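PDB 3H9P: putative triphosphoribosyl-dephospho-coA synthase from Archaeoglobus fulgidus DSM 4304, which is of unknown function but may bind ATP and act as a triphosphoribosyl-dephospho-CoA synthase. Local coordinates for residues A[34-39]-A[64-69]; A[58-63]-A[232-237]. One frame throughout, in Å; residues are numbered along the deposited sequence.

Contact 1 of 2, residues A[34-39]-A[64-69]; sequences RIIGEG and LVPLIS
Arg34 crosses to Ser69 and gives its carbonyl O a hydrogen bond from NH1, 2.8 Å long and fairly straight at the hydrogen (150°). The acceptor lies near the edge of the guanidinium group, though somewhat out of its plane, and the bend at chi2 (-87°) brings the head round to it. Asp72 is a second partner of NH1, by a salt bridge, and Trp71 also touches this side chain. Ile35 occupies the N-cap position of helix 36-46, and its O receives the N-H of Gly39. Ile36 does most of the apolar work: its chi1 of -54° sends CG1 and CD1 to Ser69 and CG2 to Pro66. CD1 presses tightly on Ser69, 3.4 Å from CB, and also touches OG, a hydroxyl already given to Pro66 O. The other branch, CG2, meets Pro66 CG at 4.0 Å, the two side chains crossing at about a right angle. Val65 CG1 packs against the backbone O of Ile36 at 3.4 Å. A turn later, Gly39 presents bare backbone, its C being 4.0 Å from Val65 CG2; a CB here would collide with the valine. Pro66, whose N makes no bond to the preceding turn, kinks helix 58-68. The whole is helix-against-helix packing in an all-alpha fold, where the start of helix 36-46 lies beside the C-terminal part of helix 58-68.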
ATOM      1  N   ARG A  34       9.791  27.678  -3.216  1.00 27.39           N
ATOM      2  CA  ARG A  34      10.212  26.593  -2.303  1.00 28.54           C
ATOM      3  C   ARG A  34       8.999  25.830  -1.756  1.00 28.75           C
ATOM      4  O   ARG A  34       9.007  25.332  -0.638  1.00 28.40           O
ATOM      5  CB  ARG A  34      11.045  27.146  -1.123  1.00 27.88           C
ATOM      6  CG  ARG A  34      12.011  28.240  -1.467  1.00 28.53           C
ATOM      7  CD  ARG A  34      13.335  27.705  -1.903  1.00 29.65           C
ATOM      8  NE  ARG A  34      14.313  28.763  -2.176  1.00 29.05           N
ATOM      9  CZ  ARG A  34      15.640  28.591  -2.184  1.00 29.25           C
ATOM     10  NH1 ARG A  34      16.186  27.394  -1.930  1.00 26.12           N
ATOM     11  NH2 ARG A  34      16.436  29.627  -2.445  1.00 28.20           N
ATOM     12  N   ILE A  35       7.969  25.759  -2.572  1.00 29.60           N
ATOM     13  CA  ILE A  35       6.665  25.231  -2.243  1.00 30.22           C
ATOM     14  C   ILE A  35       6.617  23.766  -2.667  1.00 30.15           C
ATOM     15  O   ILE A  35       6.436  23.500  -3.838  1.00 30.53           O
ATOM     16  CB  ILE A  35       5.689  25.950  -3.195  1.00 31.02           C
ATOM     17  CG1 ILE A  35       6.488  26.255  -4.524  1.00 33.94           C
ATOM     18  CG2 ILE A  35       5.079  27.185  -2.529  1.00 28.95           C
ATOM     19  CD1 ILE A  35       5.786  25.995  -5.872  1.00 35.28           C
ATOM     20  N   ILE A  36       6.718  22.802  -1.762  1.00 30.59           N
ATOM     21  CA  ILE A  36       6.871  21.414  -2.231  1.00 30.41           C
ATOM     22  C   ILE A  36       5.595  20.855  -2.903  1.00 30.03           C
ATOM     23  O   ILE A  36       5.631  20.488  -4.075  1.00 28.25           O
ATOM     24  CB  ILE A  36       7.411  20.432  -1.151  1.00 31.12           C
ATOM     25  CG1 ILE A  36       8.735  20.919  -0.528  1.00 32.72           C
ATOM     26  CG2 ILE A  36       7.539  18.957  -1.725  1.00 31.05           C
ATOM     27  CD1 ILE A  36       9.813  21.250  -1.480  1.00 35.22           C
ATOM     28  N   GLY A  37       4.507  20.777  -2.130  1.00 30.02           N
ATOM     29  CA  GLY A  37       3.223  20.243  -2.564  1.00 30.14           C
ATOM     30  C   GLY A  37       2.722  20.862  -3.854  1.00 31.13           C
ATOM     31  O   GLY A  37       2.486  20.162  -4.850  1.00 30.77           O
ATOM     32  N   GLU A  38       2.532  22.178  -3.819  1.00 30.95           N
ATOM     33  CA  GLU A  38       2.121  22.947  -4.985  1.00 31.33           C
ATOM     34  C   GLU A  38       3.017  22.659  -6.169  1.00 29.73           C
ATOM     35  O   GLU A  38       2.534  22.520  -7.289  1.00 30.23           O
ATOM     36  CB  GLU A  38       2.189  24.453  -4.696  1.00 31.47           C
ATOM     37  CG  GLU A  38       0.899  25.053  -4.265  1.00 37.13           C
ATOM     38  CD  GLU A  38      -0.286  24.448  -5.009  1.00 43.86           C
ATOM     39  OE1 GLU A  38      -0.397  24.679  -6.244  1.00 45.05           O
ATOM     40  OE2 GLU A  38      -1.080  23.726  -4.351  1.00 45.52           O
ATOM     41  N   GLY A  39       4.314  22.591  -5.903  1.00 28.14           N
ATOM     42  CA  GLY A  39       5.314  22.302  -6.919  1.00 26.60           C
ATOM     43  C   GLY A  39       5.100  20.990  -7.648  1.00 26.10           C
ATOM     44  O   GLY A  39       5.132  20.938  -8.896  1.00 24.38           O
ATOM     45  N   LEU A  64      12.027  15.009  -7.451  1.00 29.82           N
ATOM     46  CA  LEU A  64      12.816  16.186  -7.883  1.00 30.12           C
ATOM     47  C   LEU A  64      12.422  17.491  -7.263  1.00 30.15           C
ATOM     48  O   LEU A  64      13.271  18.293  -6.963  1.00 31.77           O
ATOM     49  CB  LEU A  64      12.781  16.342  -9.399  1.00 30.16           C
ATOM     50  CG  LEU A  64      13.580  15.285 -10.174  1.00 30.77           C
ATOM     51  CD1 LEU A  64      13.033  15.300 -11.616  1.00 33.38           C
ATOM     52  CD2 LEU A  64      15.093  15.547 -10.151  1.00 28.32           C
ATOM     53  N   VAL A  65      11.130  17.706  -7.052  1.00 29.55           N
ATOM     54  CA  VAL A  65      10.697  18.970  -6.517  1.00 28.57           C
ATOM     55  C   VAL A  65      11.352  19.311  -5.162  1.00 28.66           C
ATOM     56  O   VAL A  65      11.780  20.452  -4.950  1.00 29.15           O
ATOM     57  CB  VAL A  65       9.126  19.054  -6.559  1.00 28.40           C
ATOM     58  CG1 VAL A  65       8.611  20.177  -5.757  1.00 25.98           C
ATOM     59  CG2 VAL A  65       8.670  19.151  -8.013  1.00 25.37           C
ATOM     60  N   PRO A  66      11.448  18.344  -4.232  1.00 28.81           N
ATOM     61  CA  PRO A  66      12.129  18.728  -2.977  1.00 28.84           C
ATOM     62  C   PRO A  66      13.613  19.073  -3.144  1.00 28.80           C
ATOM     63  O   PRO A  66      14.105  19.939  -2.412  1.00 28.39           O
ATOM     64  CB  PRO A  66      11.996  17.481  -2.102  1.00 28.38           C
ATOM     65  CG  PRO A  66      10.825  16.809  -2.600  1.00 28.39           C
ATOM     66  CD  PRO A  66      10.831  17.019  -4.099  1.00 28.78           C
ATOM     67  N   LEU A  67      14.304  18.401  -4.080  1.00 28.21           N
ATOM     68  CA  LEU A  67      15.696  18.740  -4.359  1.00 28.01           C
ATOM     69  C   LEU A  67      15.798  20.089  -5.039  1.00 27.99           C
ATOM     70  O   LEU A  67      16.672  20.860  -4.711  1.00 26.94           O
ATOM     71  CB  LEU A  67      16.389  17.677  -5.223  1.00 27.14           C
ATOM     72  CG  LEU A  67      16.300  16.239  -4.695  1.00 25.64           C
ATOM     73  CD1 LEU A  67      16.707  15.237  -5.783  1.00 23.21           C
ATOM     74  CD2 LEU A  67      17.001  16.040  -3.366  1.00 19.13           C
ATOM     75  N   ILE A  68      14.884  20.373  -5.974  1.00 27.81           N
ATOM     76  CA  ILE A  68      14.893  21.653  -6.636  1.00 28.44           C
ATOM     77  C   ILE A  68      14.575  22.815  -5.675  1.00 29.41           C
ATOM     78  O   ILE A  68      15.068  23.923  -5.834  1.00 28.79           O
ATOM     79  CB  ILE A  68      14.017  21.652  -7.885  1.00 29.11           C
ATOM     80  CG1 ILE A  68      14.636  20.640  -8.894  1.00 30.96           C
ATOM     81  CG2 ILE A  68      13.951  23.106  -8.485  1.00 27.25           C
ATOM     82  CD1 ILE A  68      13.753  20.179 -10.065  1.00 33.08           C
ATOM     83  N   SER A  69      13.780  22.542  -4.654  1.00 30.21           N
ATOM     84  CA  SER A  69      13.411  23.577  -3.695  1.00 31.15           C
ATOM     85  C   SER A  69      14.619  23.989  -2.895  1.00 30.44           C
ATOM     86  O   SER A  69      14.635  25.070  -2.323  1.00 30.21           O
ATOM     87  CB  SER A  69      12.298  23.103  -2.755  1.00 31.52           C
ATOM     88  OG  SER A  69      12.839  22.291  -1.730  1.00 31.53           O
TER

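Contact 2 of 2, residues A[58-63]-A[232-237]; sequences FGAFLL and IADLTA
Water 1 sits between Gly59 and Asp234, accepting from Gly59 N at 3.0 Å and donating to Asp234 OD2 at 2.9 Å. It ties the carboxylate to the opening turn of helix 58-68, where backbone N-H groups still point out of the helix end. The rest of the carboxylate lies close against that same turn. OD1 stands 3.1 Å from Ala60 N and also touches the CB of that alanine, while OD2 rests on Gly59 CA at 3.2 Å. With CG anti to its carbonyl carbon (chi1 -68°), Asp234 directs the group straight at this backbone, and His57 touches the same side chain. Gly59 has no side chain, and a CB there would run into OD2. With an alanine in place of Asp234, water 1 would probably lose its OD2 acceptor and a gap would open over Gly59 and Ala60. One turn along, Leu63 reaches across chiefly with CD1. That methyl lies over the backbone of Asp234, 3.6 Å from its O, and then meets Leu235 CD2 at 3.9 Å. Leu235 starts out pointing away from helix 58-68, but the end of its side chain comes back to make this contact. Ile146 and Glu149 of helix 145-151 also touch Leu63. The segment axes approach to 8.3 Å and cross at -33°, with both helices running roughly the same way. This is helix packing at a modest angle in the middle of an all-alpha fold, with Gly59 and Ala60 on one side letting Asp234 approach, so that an acidic side chain faces the N-terminal turn of the neighbouring helix.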
ATOM      1  N   PHE A  58       5.001  10.591 -12.217  1.00 44.54           N
ATOM      2  CA  PHE A  58       4.649  11.307 -11.000  1.00 40.17           C
ATOM      3  C   PHE A  58       5.778  11.235  -9.967  1.00 37.68           C
ATOM      4  O   PHE A  58       6.069  12.222  -9.269  1.00 37.46           O
ATOM      5  CB  PHE A  58       3.339  10.716 -10.424  1.00 40.38           C
ATOM      6  CG  PHE A  58       3.111  11.047  -8.991  1.00 36.07           C
ATOM      7  CD1 PHE A  58       2.486  12.236  -8.634  1.00 30.14           C
ATOM      8  CD2 PHE A  58       3.560  10.178  -7.992  1.00 33.71           C
ATOM      9  CE1 PHE A  58       2.291  12.560  -7.300  1.00 28.43           C
ATOM     10  CE2 PHE A  58       3.389  10.489  -6.664  1.00 31.97           C
ATOM     11  CZ  PHE A  58       2.744  11.698  -6.308  1.00 31.25           C
ATOM     12  N   GLY A  59       6.411  10.062  -9.879  1.00 34.74           N
ATOM     13  CA  GLY A  59       7.442   9.780  -8.885  1.00 30.74           C
ATOM     14  C   GLY A  59       8.684  10.588  -9.133  1.00 29.95           C
ATOM     15  O   GLY A  59       9.318  11.063  -8.195  1.00 27.94           O
ATOM     16  N   ALA A  60       9.025  10.773 -10.412  1.00 29.07           N
ATOM     17  CA  ALA A  60      10.155  11.631 -10.750  1.00 28.69           C
ATOM     18  C   ALA A  60       9.958  13.022 -10.126  1.00 28.71           C
ATOM     19  O   ALA A  60      10.874  13.532  -9.439  1.00 27.72           O
ATOM     20  CB  ALA A  60      10.356  11.697 -12.226  1.00 27.40           C
ATOM     21  N   PHE A  61       8.756  13.597 -10.295  1.00 28.37           N
ATOM     22  CA  PHE A  61       8.434  14.937  -9.711  1.00 29.19           C
ATOM     23  C   PHE A  61       8.407  15.011  -8.209  1.00 29.17           C
ATOM     24  O   PHE A  61       8.814  16.035  -7.578  1.00 29.43           O
ATOM     25  CB  PHE A  61       7.088  15.435 -10.247  1.00 29.94           C
ATOM     26  CG  PHE A  61       7.077  15.646 -11.743  1.00 30.72           C
ATOM     27  CD1 PHE A  61       8.192  16.192 -12.395  1.00 30.78           C
ATOM     28  CD2 PHE A  61       5.950  15.376 -12.473  1.00 33.99           C
ATOM     29  CE1 PHE A  61       8.186  16.442 -13.732  1.00 30.20           C
ATOM     30  CE2 PHE A  61       5.921  15.619 -13.843  1.00 37.06           C
ATOM     31  CZ  PHE A  61       7.063  16.153 -14.473  1.00 36.66           C
ATOM     32  N   LEU A  62       7.906  13.937  -7.607  1.00 29.32           N
ATOM     33  CA  LEU A  62       7.866  13.870  -6.148  1.00 28.61           C
ATOM     34  C   LEU A  62       9.298  13.778  -5.585  1.00 28.24           C
ATOM     35  O   LEU A  62       9.566  14.234  -4.478  1.00 27.39           O
ATOM     36  CB  LEU A  62       7.000  12.690  -5.692  1.00 28.16           C
ATOM     37  CG  LEU A  62       6.787  12.414  -4.212  1.00 29.76           C
ATOM     38  CD1 LEU A  62       6.249  13.646  -3.423  1.00 28.29           C
ATOM     39  CD2 LEU A  62       5.879  11.165  -4.046  1.00 27.74           C
ATOM     40  N   LEU A  63      10.189  13.156  -6.349  1.00 27.75           N
ATOM     41  CA  LEU A  63      11.600  13.093  -6.005  1.00 29.14           C
ATOM     42  C   LEU A  63      12.289  14.436  -6.287  1.00 30.38           C
ATOM     43  O   LEU A  63      13.032  14.970  -5.428  1.00 31.32           O
ATOM     44  CB  LEU A  63      12.327  11.961  -6.760  1.00 28.85           C
ATOM     45  CG  LEU A  63      12.127  10.490  -6.351  1.00 28.09           C
ATOM     46  CD1 LEU A  63      12.728   9.513  -7.380  1.00 24.50           C
ATOM     47  CD2 LEU A  63      12.730  10.223  -4.937  1.00 23.56           C
ATOM     48  N   ILE A 232      12.419   3.061 -10.927  1.00 28.25           N
ATOM     49  CA  ILE A 232      13.828   2.947 -11.189  1.00 26.78           C
ATOM     50  C   ILE A 232      14.284   4.102 -12.080  1.00 27.55           C
ATOM     51  O   ILE A 232      15.291   4.767 -11.793  1.00 27.65           O
ATOM     52  CB  ILE A 232      14.179   1.556 -11.778  1.00 26.47           C
ATOM     53  CG1 ILE A 232      13.678   0.442 -10.863  1.00 25.43           C
ATOM     54  CG2 ILE A 232      15.690   1.442 -12.055  1.00 23.82           C
ATOM     55  CD1 ILE A 232      14.207   0.548  -9.382  1.00 24.70           C
ATOM     56  N   ALA A 233      13.527   4.357 -13.139  1.00 27.40           N
ATOM     57  CA  ALA A 233      13.757   5.518 -13.973  1.00 27.89           C
ATOM     58  C   ALA A 233      13.592   6.828 -13.172  1.00 28.56           C
ATOM     59  O   ALA A 233      14.397   7.764 -13.328  1.00 29.48           O
ATOM     60  CB  ALA A 233      12.821   5.495 -15.182  1.00 27.49           C
ATOM     61  N   ASP A 234      12.581   6.894 -12.315  1.00 28.97           N
ATOM     62  CA  ASP A 234      12.433   8.036 -11.389  1.00 30.06           C
ATOM     63  C   ASP A 234      13.734   8.281 -10.628  1.00 30.82           C
ATOM     64  O   ASP A 234      14.245   9.410 -10.624  1.00 31.28           O
ATOM     65  CB  ASP A 234      11.250   7.848 -10.406  1.00 29.97           C
ATOM     66  CG  ASP A 234       9.867   7.894 -11.119  1.00 30.01           C
ATOM     67  OD1 ASP A 234       9.809   8.439 -12.237  1.00 28.41           O
ATOM     68  OD2 ASP A 234       8.830   7.415 -10.576  1.00 29.36           O
ATOM     69  N   LEU A 235      14.300   7.220 -10.026  1.00 30.39           N
ATOM     70  CA  LEU A 235      15.502   7.341  -9.199  1.00 28.59           C
ATOM     71  C   LEU A 235      16.726   7.636 -10.040  1.00 29.19           C
ATOM     72  O   LEU A 235      17.710   8.231  -9.569  1.00 29.49           O
ATOM     73  CB  LEU A 235      15.715   6.061  -8.395  1.00 28.47           C
ATOM     74  CG  LEU A 235      14.718   5.870  -7.240  1.00 26.51           C
ATOM     75  CD1 LEU A 235      14.559   4.388  -6.859  1.00 27.05           C
ATOM     76  CD2 LEU A 235      15.106   6.676  -6.011  1.00 26.84           C
ATOM     77  N   THR A 236      16.683   7.236 -11.300  1.00 28.47           N
ATOM     78  CA  THR A 236      17.799   7.527 -12.171  1.00 28.52           C
ATOM     79  C   THR A 236      17.843   9.052 -12.417  1.00 28.16           C
ATOM     80  O   THR A 236      18.903   9.666 -12.457  1.00 28.76           O
ATOM     81  CB  THR A 236      17.646   6.718 -13.449  1.00 28.98           C
ATOM     82  OG1 THR A 236      17.719   5.352 -13.075  1.00 28.15           O
ATOM     83  CG2 THR A 236      18.751   7.035 -14.500  1.00 29.16           C
ATOM     84  N   ALA A 237      16.671   9.651 -12.527  1.00 27.79           N
ATOM     85  CA  ALA A 237      16.557  11.068 -12.793  1.00 27.06           C
ATOM     86  C   ALA A 237      16.972  11.876 -11.598  1.00 26.63           C
ATOM     87  O   ALA A 237      17.628  12.891 -11.754  1.00 27.06           O
ATOM     88  CB  ALA A 237      15.102  11.429 -13.201  1.00 26.08           C
TER
HETATM   89  O   HOH W   1       6.253   7.776 -11.831  1.00 45.89           O

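How the contacts relate
Helix 58-68 is common to both contacts: its first half faces helix 230-246 in contact 2, and its second half faces the start of helix 36-46 in contact 1. The contact centres are about 13 Å apart. Contact 2 sits almost at the centre of the chain, about 2 Å away, whereas contact 1 lies about 12 Å out. Along the chain the segments alternate, 34-39, 58-63, 64-69, then 232-237, so a central helix joins a near neighbour in sequence to one close to the C-terminus. The contacts also touch directly, with Leu64 CD2 4.0 Å from Ala237 O, so the two adjoin within the same helical body.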